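Local structure of lysozyme, putative (Bacillus anthracis, 2WAG) at residues K44-S49 / A72-S77. The protein is a probable family GH25 lysozyme, thought to hydrolyse the glycan chains of bacterial cell-wall peptidoglycan with retention of anomeric configuration by a neighbouring-group mechanism. Residues are numbered along the deposited sequence; the frame is centred on the assembly and turned at random.
With SO4 (sulfate ion), chain G.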
loop_
_atom_site.group_PDB
_atom_site.type_symbol
_atom_site.label_atom_id
_atom_site.label_comp_id
_atom_site.label_asym_id
_atom_site.label_seq_id
_atom_site.Cartn_x
_atom_site.Cartn_y
_atom_site.Cartn_z
ATOM N N LYS A 44 10.917 2.392 12.338
ATOM C CA LYS A 44 11.643 3.387 11.538
ATOM C C LYS A 44 12.335 4.399 12.446
ATOM O O LYS A 44 11.682 4.991 13.316
ATOM C CB LYS A 44 10.712 4.146 10.607
ATOM C CG LYS A 44 11.503 5.090 9.709
ATOM C CD LYS A 44 10.600 5.838 8.727
ATOM C CE LYS A 44 11.415 6.830 7.899
ATOM N NZ LYS A 44 10.520 7.619 7.001
ATOM N N ALA A 45 13.643 4.596 12.233
ATOM C CA ALA A 45 14.397 5.617 12.948
ATOM C C ALA A 45 14.660 6.826 12.077
ATOM O O ALA A 45 14.321 7.945 12.454
ATOM C CB ALA A 45 15.718 5.030 13.448
ATOM N N THR A 46 15.298 6.606 10.939
ATOM C CA THR A 46 15.862 7.686 10.144
ATOM C C THR A 46 15.529 7.500 8.671
ATOM O O THR A 46 15.183 6.381 8.200
ATOM C CB THR A 46 17.401 7.746 10.322
ATOM O OG1 THR A 46 17.937 6.423 10.201
ATOM C CG2 THR A 46 17.748 8.259 11.674
ATOM N N GLU A 47 15.666 8.592 7.924
ATOM C CA GLU A 47 15.570 8.554 6.476
ATOM C C GLU A 47 16.584 9.517 5.898
ATOM O O GLU A 47 16.750 10.630 6.409
ATOM C CB GLU A 47 14.141 8.867 5.975
ATOM C CG GLU A 47 14.027 8.871 4.449
ATOM C CD GLU A 47 12.601 8.878 3.933
ATOM O OE1 GLU A 47 11.654 8.860 4.738
ATOM O OE2 GLU A 47 12.448 8.918 2.697
ATOM N N GLY A 48 17.270 9.094 4.846
ATOM C CA GLY A 48 18.253 9.961 4.198
ATOM C C GLY A 48 19.302 10.488 5.150
ATOM O O GLY A 48 19.689 9.829 6.107
ATOM N N SER A 49 19.804 11.690 4.904
ATOM C CA SER A 49 20.959 12.101 5.691
ATOM C C SER A 49 20.571 13.061 6.824
ATOM O O SER A 49 21.445 13.460 7.573
ATOM C CB SER A 49 22.127 12.620 4.793
ATOM O OG SER A 49 22.774 11.586 4.027
ATOM N N ALA A 72 15.725 -1.419 14.544
ATOM C CA ALA A 72 15.392 -0.153 13.875
ATOM C C ALA A 72 15.745 -0.225 12.409
ATOM O O ALA A 72 16.668 -0.940 12.024
ATOM C CB ALA A 72 16.156 1.003 14.536
ATOM N N TYR A 73 15.018 0.530 11.588
ATOM C CA TYR A 73 15.358 0.623 10.180
ATOM C C TYR A 73 15.633 2.042 9.719
ATOM O O TYR A 73 15.119 3.021 10.283
ATOM C CB TYR A 73 14.329 -0.070 9.275
ATOM C CG TYR A 73 13.005 0.603 8.978
ATOM C CD1 TYR A 73 12.875 1.509 7.921
ATOM C CD2 TYR A 73 11.852 0.221 9.674
ATOM C CE1 TYR A 73 11.621 2.024 7.590
ATOM C CE2 TYR A 73 10.591 0.712 9.335
ATOM C CZ TYR A 73 10.493 1.625 8.298
ATOM O OH TYR A 73 9.279 2.153 7.916
ATOM N N HIS A 74 16.451 2.116 8.670
ATOM C CA HIS A 74 16.755 3.339 7.964
ATOM C C HIS A 74 16.101 3.288 6.597
ATOM O O HIS A 74 16.245 2.306 5.877
ATOM C CB HIS A 74 18.261 3.424 7.708
ATOM C CG HIS A 74 18.650 4.702 7.045
ATOM N ND1 HIS A 74 18.929 4.838 5.699
ATOM C CD2 HIS A 74 18.754 5.934 7.580
ATOM C CE1 HIS A 74 19.196 6.113 5.438
ATOM N NE2 HIS A 74 19.112 6.791 6.568
ATOM N N PHE A 75 15.389 4.354 6.225
ATOM C CA PHE A 75 14.823 4.421 4.891
ATOM C C PHE A 75 15.846 5.092 3.958
ATOM O O PHE A 75 16.168 6.267 4.117
ATOM C CB PHE A 75 13.469 5.138 4.902
ATOM C CG PHE A 75 12.691 4.941 3.641
ATOM C CD1 PHE A 75 11.581 4.087 3.604
ATOM C CD2 PHE A 75 13.085 5.566 2.476
ATOM C CE1 PHE A 75 10.883 3.899 2.407
ATOM C CE2 PHE A 75 12.401 5.384 1.293
ATOM C CZ PHE A 75 11.293 4.548 1.257
ATOM N N PHE A 76 16.377 4.325 3.016
ATOM C CA PHE A 76 17.460 4.776 2.147
ATOM C C PHE A 76 17.054 5.899 1.200
ATOM O O PHE A 76 15.947 5.883 0.645
ATOM C CB PHE A 76 17.949 3.564 1.349
ATOM C CG PHE A 76 19.190 3.802 0.523
ATOM C CD1 PHE A 76 20.437 3.952 1.117
ATOM C CD2 PHE A 76 19.100 3.831 -0.866
ATOM C CE1 PHE A 76 21.590 4.165 0.310
ATOM C CE2 PHE A 76 20.231 3.996 -1.657
ATOM C CZ PHE A 76 21.461 4.173 -1.072
ATOM N N SER A 77 17.955 6.860 1.019
ATOM C CA SER A 77 17.813 7.908 0.026
ATOM C C SER A 77 18.767 7.661 -1.133
ATOM O O SER A 77 19.935 7.316 -0.932
ATOM C CB SER A 77 18.130 9.264 0.641
ATOM O OG SER A 77 18.187 10.232 -0.396
HETATM S S SO4 G . 18.428 13.234 1.424
HETATM O O1 SO4 G . 17.090 12.786 1.075
HETATM O O2 SO4 G . 18.911 13.198 2.800
HETATM O O3 SO4 G . 18.922 14.376 0.643
HETATM O O4 SO4 G . 19.211 12.125 0.830
HETATM O O HOH W 1 14.621 8.721 1.165
#
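K44 and Y73 meet side chain over ring: CB of K44 lies 3.8 Å from the Y73 ring centroid, a CH-pi contact over the face. The lysine runs fully extended past the ring, with CG anti to the backbone N (chi1 -175°), and brings CE against CB of F75 and NZ to OE1 of E47 (2.8 Å), a salt bridge that reaches the anti side of the carboxylate. E47 is extended too; it lies alongside F75 and points the same way, its carboxylate turned 39° from the phenyl plane and OE2 3.4 Å from F75 CD2. A water joins OE2 to the backbone O of F76. In this crystal the polar ends of K44, E47 and Y73 are bonded by the N-terminal tag of a neighbouring subunit: its S3 meets K44 NZ through O and Y73 OH through N, while its S4 OG and H5 N bond to E47 OE2 and OE1. On the sheet face bearing T46, the H74 imidazole turns its edge to the end of strand 40-47, and NE2 donates in the ring plane to a lone pair of G48 O (3.1 Å) just beyond it. Between the two faces the strands run parallel, A45 N bonding to Y73 O (2.9 Å), F75 N to T46 O (2.8 Å) and G48 N to F75 O (3.1 Å). A bulge at A45 shifts the register by one residue between K44 and T46. Beyond the strand ends, S49 N donates to a sulfate, probably from the crystallisation liquor, which S80 also holds. Strands 40-47 and 69-75, joined through helix 56-64, form a beta-alpha-beta unit in the TIM-barrel-like fold of GH25 lysozymes, and the sulfate sits at the C-terminal end of these two strands.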